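Local coordinates for conserved hypothetical exported protein (Bacteroides fragilis, PDB 4JJA) that is of unknown function but probably cleaves terminal N-acetylmuramic acid from peptidoglycan as an exo-beta-N-acetylmuramidase, at residues R319-F324 / K336-G341; Q252-P257 / L304-D309. All coordinates share one frame; numbering follows the deposited sequence. Where two conformers were deposited one is given.

Contact 1: residues R319-F324 / K336-G341; sequences RFFRPF and KMIEGG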
loop_
_atom_site.group_PDB
_atom_site.type_symbol
_atom_site.label_atom_id
_atom_site.label_comp_id
_atom_site.label_asym_id
_atom_site.label_seq_id
_atom_site.Cartn_x
_atom_site.Cartn_y
_atom_site.Cartn_z
ATOM N N ARG A 319 9.280 26.505 0.686
ATOM C CA ARG A 319 10.221 25.595 0.046
ATOM C C ARG A 319 10.355 24.262 0.761
ATOM O O ARG A 319 10.854 23.301 0.196
ATOM C CB ARG A 319 11.606 26.260 -0.122
ATOM C CG ARG A 319 11.604 27.517 -0.885
ATOM C CD ARG A 319 10.848 27.361 -2.201
ATOM N NE ARG A 319 10.885 28.610 -3.003
ATOM C CZ ARG A 319 11.766 28.874 -3.948
ATOM N NH1 ARG A 319 12.694 27.990 -4.284
ATOM N NH2 ARG A 319 11.695 30.051 -4.607
ATOM N N PHE A 320 9.894 24.199 2.002
ATOM C CA PHE A 320 9.797 22.921 2.729
ATOM C C PHE A 320 8.923 21.898 2.015
ATOM O O PHE A 320 9.130 20.692 2.128
ATOM C CB PHE A 320 9.230 23.228 4.117
ATOM C CG PHE A 320 9.004 22.012 4.966
ATOM C CD1 PHE A 320 10.037 21.461 5.744
ATOM C CD2 PHE A 320 7.753 21.466 5.050
ATOM C CE1 PHE A 320 9.795 20.367 6.537
ATOM C CE2 PHE A 320 7.532 20.393 5.865
ATOM C CZ PHE A 320 8.551 19.867 6.594
ATOM N N PHE A 321 7.889 22.370 1.341
ATOM C CA PHE A 321 6.912 21.485 0.685
ATOM C C PHE A 321 7.266 21.375 -0.773
ATOM O O PHE A 321 7.180 22.352 -1.496
ATOM C CB PHE A 321 5.466 21.970 0.832
ATOM C CG PHE A 321 4.993 22.044 2.247
ATOM C CD1 PHE A 321 4.552 20.944 2.904
ATOM C CD2 PHE A 321 4.975 23.282 2.928
ATOM C CE1 PHE A 321 4.118 21.037 4.234
ATOM C CE2 PHE A 321 4.539 23.386 4.218
ATOM C CZ PHE A 321 4.094 22.259 4.879
ATOM N N ARG A 322 7.642 20.189 -1.213
ATOM C CA ARG A 322 7.876 19.906 -2.623
ATOM C C ARG A 322 6.598 20.212 -3.394
ATOM O O ARG A 322 5.503 20.081 -2.850
ATOM C CB ARG A 322 8.210 18.434 -2.788
ATOM C CG ARG A 322 9.611 18.128 -2.239
ATOM C CD ARG A 322 9.975 16.713 -2.182
ATOM N NE ARG A 322 11.410 16.527 -2.009
ATOM C CZ ARG A 322 12.009 15.344 -1.864
ATOM N NH1 ARG A 322 11.271 14.229 -1.745
ATOM N NH2 ARG A 322 13.346 15.307 -1.761
ATOM N N PRO A 323 6.688 20.510 -4.708
ATOM C CA PRO A 323 5.480 20.735 -5.483
ATOM C C PRO A 323 4.457 19.596 -5.326
ATOM O O PRO A 323 3.236 19.832 -5.265
ATOM C CB PRO A 323 6.020 20.866 -6.887
ATOM C CG PRO A 323 7.353 21.506 -6.691
ATOM C CD PRO A 323 7.919 20.835 -5.460
ATOM N N PHE A 324 4.971 18.380 -5.288
ATOM C CA PHE A 324 4.139 17.193 -5.267
ATOM C C PHE A 324 3.661 16.768 -3.903
ATOM O O PHE A 324 3.046 15.705 -3.791
ATOM C CB PHE A 324 4.780 16.086 -6.076
ATOM C CG PHE A 324 6.167 15.729 -5.621
ATOM C CD1 PHE A 324 6.367 14.879 -4.539
ATOM C CD2 PHE A 324 7.278 16.255 -6.264
ATOM C CE1 PHE A 324 7.628 14.538 -4.140
ATOM C CE2 PHE A 324 8.563 15.885 -5.847
ATOM C CZ PHE A 324 8.696 15.027 -4.800
ATOM N N LYS A 336 -1.405 24.970 3.161
ATOM C CA LYS A 336 -1.820 26.339 3.483
ATOM C C LYS A 336 -2.039 26.523 4.991
ATOM O O LYS A 336 -1.634 27.530 5.584
ATOM C CB LYS A 336 -3.100 26.694 2.745
ATOM C CG LYS A 336 -2.936 26.820 1.235
ATOM C CD LYS A 336 -4.316 27.129 0.567
ATOM C CE LYS A 336 -4.342 27.064 -0.944
ATOM N NZ LYS A 336 -5.742 27.345 -1.443
HETATM N N MSE A 337 -2.680 25.554 5.615
HETATM C CA MSE A 337 -2.949 25.630 7.058
HETATM C C MSE A 337 -1.697 25.489 7.898
HETATM O O MSE A 337 -1.538 26.193 8.890
HETATM C CB MSE A 337 -3.986 24.601 7.444
HETATM C CG MSE A 337 -5.376 24.888 6.910
HETATM SE SE MSE A 337 -6.694 23.589 7.389
HETATM C CE MSE A 337 -7.032 24.120 9.240
ATOM N N ILE A 338 -0.763 24.632 7.473
ATOM C CA ILE A 338 0.508 24.555 8.199
ATOM C C ILE A 338 1.208 25.910 8.144
ATOM O O ILE A 338 1.688 26.436 9.151
ATOM C CB ILE A 338 1.414 23.447 7.695
ATOM C CG1 ILE A 338 0.770 22.074 7.991
ATOM C CG2 ILE A 338 2.810 23.560 8.329
ATOM C CD1 ILE A 338 1.481 20.856 7.453
ATOM N N GLU A 339 1.293 26.470 6.946
ATOM C CA GLU A 339 1.991 27.731 6.763
ATOM C C GLU A 339 1.277 28.863 7.482
ATOM O O GLU A 339 1.895 29.844 7.861
ATOM C CB GLU A 339 2.082 28.032 5.269
ATOM C CG GLU A 339 3.077 27.112 4.597
ATOM C CD GLU A 339 3.206 27.256 3.106
ATOM O OE1 GLU A 339 2.452 28.022 2.464
ATOM O OE2 GLU A 339 4.060 26.526 2.531
ATOM N N GLY A 340 -0.025 28.727 7.638
ATOM C CA GLY A 340 -0.839 29.688 8.367
ATOM C C GLY A 340 -0.771 29.568 9.870
ATOM O O GLY A 340 -1.450 30.336 10.570
ATOM N N GLY A 341 -0.009 28.603 10.391
ATOM C CA GLY A 341 0.144 28.450 11.823
ATOM C C GLY A 341 -0.890 27.631 12.510
ATOM O O GLY A 341 -0.963 27.654 13.736
#

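Contact 2: residues Q252-P257 / L304-D309; sequences QVYGHP and LDYLID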
loop_
_atom_site.group_PDB
_atom_site.type_symbol
_atom_site.label_atom_id
_atom_site.label_comp_id
_atom_site.label_asym_id
_atom_site.label_seq_id
_atom_site.Cartn_x
_atom_site.Cartn_y
_atom_site.Cartn_z
ATOM N N GLN A 252 10.740 5.284 10.872
ATOM C CA GLN A 252 10.596 5.302 12.320
ATOM C C GLN A 252 11.338 6.450 12.977
ATOM O O GLN A 252 11.437 6.526 14.190
ATOM C CB GLN A 252 11.057 3.974 12.916
ATOM C CG GLN A 252 10.252 2.762 12.452
ATOM C CD GLN A 252 11.043 1.493 12.553
ATOM O OE1 GLN A 252 11.071 0.891 13.633
ATOM N NE2 GLN A 252 11.750 1.116 11.495
ATOM N N VAL A 253 11.904 7.333 12.140
ATOM C CA VAL A 253 12.641 8.532 12.541
ATOM C C VAL A 253 12.341 9.644 11.549
ATOM O O VAL A 253 11.866 9.361 10.429
ATOM C CB VAL A 253 14.172 8.259 12.614
ATOM C CG1 VAL A 253 14.546 7.079 13.511
ATOM C CG2 VAL A 253 14.724 8.071 11.191
ATOM N N TYR A 254 12.656 10.877 11.928
ATOM C CA TYR A 254 12.714 11.939 10.927
ATOM C C TYR A 254 13.792 12.924 11.305
ATOM O O TYR A 254 14.066 13.139 12.475
ATOM C CB TYR A 254 11.366 12.626 10.693
ATOM C CG TYR A 254 10.817 13.412 11.839
ATOM C CD1 TYR A 254 10.045 12.784 12.827
ATOM C CD2 TYR A 254 11.030 14.775 11.954
ATOM C CE1 TYR A 254 9.465 13.528 13.850
ATOM C CE2 TYR A 254 10.479 15.498 12.983
ATOM C CZ TYR A 254 9.696 14.892 13.929
ATOM O OH TYR A 254 9.136 15.611 14.966
ATOM N N GLY A 255 14.450 13.509 10.316
ATOM C CA GLY A 255 15.482 14.475 10.627
ATOM C C GLY A 255 16.087 15.069 9.371
ATOM O O GLY A 255 15.801 14.652 8.267
ATOM N N HIS A 256 16.972 16.051 9.563
ATOM C CA HIS A 256 17.533 16.793 8.446
ATOM C C HIS A 256 18.809 17.468 8.928
ATOM O O HIS A 256 18.912 17.831 10.106
ATOM C CB HIS A 256 16.495 17.852 8.007
ATOM C CG HIS A 256 16.860 18.617 6.786
ATOM N ND1 HIS A 256 17.742 19.676 6.828
ATOM C CD2 HIS A 256 16.550 18.405 5.487
ATOM C CE1 HIS A 256 17.931 20.105 5.600
ATOM N NE2 HIS A 256 17.222 19.361 4.761
ATOM N N PRO A 257 19.791 17.643 8.026
ATOM C CA PRO A 257 21.045 18.286 8.497
ATOM C C PRO A 257 20.925 19.700 9.052
ATOM O O PRO A 257 21.793 20.122 9.795
ATOM C CB PRO A 257 21.930 18.285 7.283
ATOM C CG PRO A 257 21.207 17.641 6.211
ATOM C CD PRO A 257 19.879 17.182 6.643
ATOM N N LEU A 304 -0.073 14.743 12.138
ATOM C CA LEU A 304 0.648 15.845 11.510
ATOM C C LEU A 304 1.653 16.524 12.407
ATOM O O LEU A 304 2.344 17.431 11.963
ATOM C CB LEU A 304 -0.320 16.865 10.914
ATOM C CG LEU A 304 -1.278 16.392 9.862
ATOM C CD1 LEU A 304 -2.267 17.484 9.503
ATOM C CD2 LEU A 304 -0.521 15.865 8.607
ATOM N N ASP A 305 1.770 16.089 13.658
ATOM C CA ASP A 305 2.729 16.708 14.570
ATOM C C ASP A 305 4.128 16.744 13.993
ATOM O O ASP A 305 4.886 17.703 14.227
ATOM C CB ASP A 305 2.787 15.977 15.940
ATOM C CG ASP A 305 1.624 16.257 16.876
ATOM O OD1 ASP A 305 0.849 17.170 16.638
ATOM O OD2 ASP A 305 1.531 15.534 17.908
ATOM N N TYR A 306 4.529 15.642 13.338
ATOM C CA TYR A 306 5.895 15.519 12.919
ATOM C C TYR A 306 6.197 16.495 11.781
ATOM O O TYR A 306 7.219 17.201 11.781
ATOM C CB TYR A 306 6.176 14.063 12.487
ATOM C CG TYR A 306 5.670 13.035 13.483
ATOM C CD1 TYR A 306 6.011 13.114 14.815
ATOM C CD2 TYR A 306 4.882 11.975 13.084
ATOM C CE1 TYR A 306 5.524 12.175 15.751
ATOM C CE2 TYR A 306 4.405 11.026 14.007
ATOM C CZ TYR A 306 4.726 11.147 15.344
ATOM O OH TYR A 306 4.289 10.170 16.226
ATOM N N LEU A 307 5.322 16.526 10.789
ATOM C CA LEU A 307 5.456 17.416 9.689
ATOM C C LEU A 307 5.503 18.905 10.135
ATOM O O LEU A 307 6.322 19.690 9.674
ATOM C CB LEU A 307 4.284 17.092 8.763
ATOM C CG LEU A 307 4.259 17.806 7.438
ATOM C CD1 LEU A 307 5.368 17.340 6.511
ATOM C CD2 LEU A 307 2.940 17.598 6.764
ATOM N N ILE A 308 4.603 19.231 11.053
ATOM C CA ILE A 308 4.509 20.600 11.547
ATOM C C ILE A 308 5.758 20.971 12.325
ATOM O O ILE A 308 6.301 22.081 12.203
ATOM C CB ILE A 308 3.195 20.763 12.338
ATOM C CG1 ILE A 308 2.000 20.666 11.390
ATOM C CG2 ILE A 308 3.196 22.058 13.213
ATOM C CD1 ILE A 308 0.639 20.628 12.074
ATOM N N ASP A 309 6.248 20.036 13.132
ATOM C CA ASP A 309 7.482 20.254 13.861
ATOM C C ASP A 309 8.646 20.584 12.938
ATOM O O ASP A 309 9.368 21.563 13.156
ATOM C CB ASP A 309 7.780 18.997 14.691
ATOM C CG ASP A 309 9.060 19.079 15.488
ATOM O OD1 ASP A 309 9.176 20.055 16.230
ATOM O OD2 ASP A 309 9.841 18.152 15.446
#

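Contact 1: residues R319-F324 / K336-G341
Phe321 reaches out of the loop 319-324 to the last turn of helix 333-339, where it meets Ile338 and Glu339 in the turn that the Schellman motif closes. Gly341 completes that motif with a positive phi of 86°, its N bonded back to Ile338 O at 3.0 Å, while Gly340 N returns to Lys336 O. The Phe321 ring comes to the helix with its far end first. Ile338 is met there by two branches: CG2 lies at the ring edge, close to its plane, 3.9 Å from Phe321 CZ, and CD1 reaches the same CZ. With CG1 of Ile338 beside its backbone N (chi1 -66°), the CG2 methyl and the CD1 end of the other branch both face Phe321 CZ. This end of the contact is purely apolar and buried.

Glu339 runs past the ring in the opposite direction. Its extended chain brings CG to 4.0 Å from Phe321 CE2 and carries the carboxylate on along the ring, its plane turned 57° from that of the phenyl group. Asp318 holds a second carboxylate near OE2, so the two acids probably influence each other's ionisation. Phe320 covers one face of the Phe321 ring, its CD2 standing 3.6 Å above the plane over the centre. The rings of Tyr311, from helix 305-314, and Phe325 also meet Phe321, completing an aromatic cluster that joins this loop to two helices. The closest approach between the two segments is at the polar end, where Glu339 OE2 sits obliquely to the ring, 3.4 Å from Phe321 CD2.

Contact 2: residues Q252-P257 / L304-D309
The Tyr254 ring carries Asp309 OD2 at its edge, near the ring plane, and has Tyr306 beside it at a slant; Phe236 stacks on the same ring. The two tyrosine rings form an oblique pair, their planes 48° apart and their centroids separated by 5.7 Å. CE1 of Tyr254 sits against both CB of Tyr306, at 3.6 Å, and the adjoining CD1 of the Tyr306 ring, which is equally near, so one corner of the Tyr254 ring meets the other side chain where its ring begins. Overall the two side chains cross at about a right angle.

Tyr254 takes the crowded rotamer, with CG between backbone N and carbonyl carbon (chi1 66°), and this aims the hydroxyl across to the helix. There Tyr254 OH donates to Asp309 OD2 at 2.7 Å. The oxygen is approached on its anti side, with the hydroxyl 27° out of the carboxylate plane, and the carboxylate itself stands almost perpendicular to the phenol ring. Tyr262 OH also hydrogen-bonds to OD2, so two phenols grip one oxygen and probably help to stabilise its negative charge. Asp309 is placed for this by a CG anti to its own backbone N, one turn on from Tyr306 along the same helix.

The Tyr254 backbone is hydrogen-bonded to Val287 of strand 284-288. The arrangement is helix-on-sheet packing: helix 305-314 is pinned to the outer strand 253-256 of a small three-stranded antiparallel sheet within the NamZ C-terminal family region.

Helix 305-314 ties the two contacts together. Contact 2 uses Tyr306 and Asp309 to fasten it to the strand 253-256, whereas contact 1 places the loop that follows it against helix 333-339, with Tyr311 of the shared helix joining in. The two meet directly through apolar packing, Ile338 CG1 lying 3.9 Å from Ile308 CG1, and their centres are 14 Å apart. Contact 1 is the more buried and relies on aromatic and aliphatic packing, with its acid at the margin. Contact 2 is only partly buried and adds a buried tyrosine's directed bond to a carboxylate. Along the chain they follow in series.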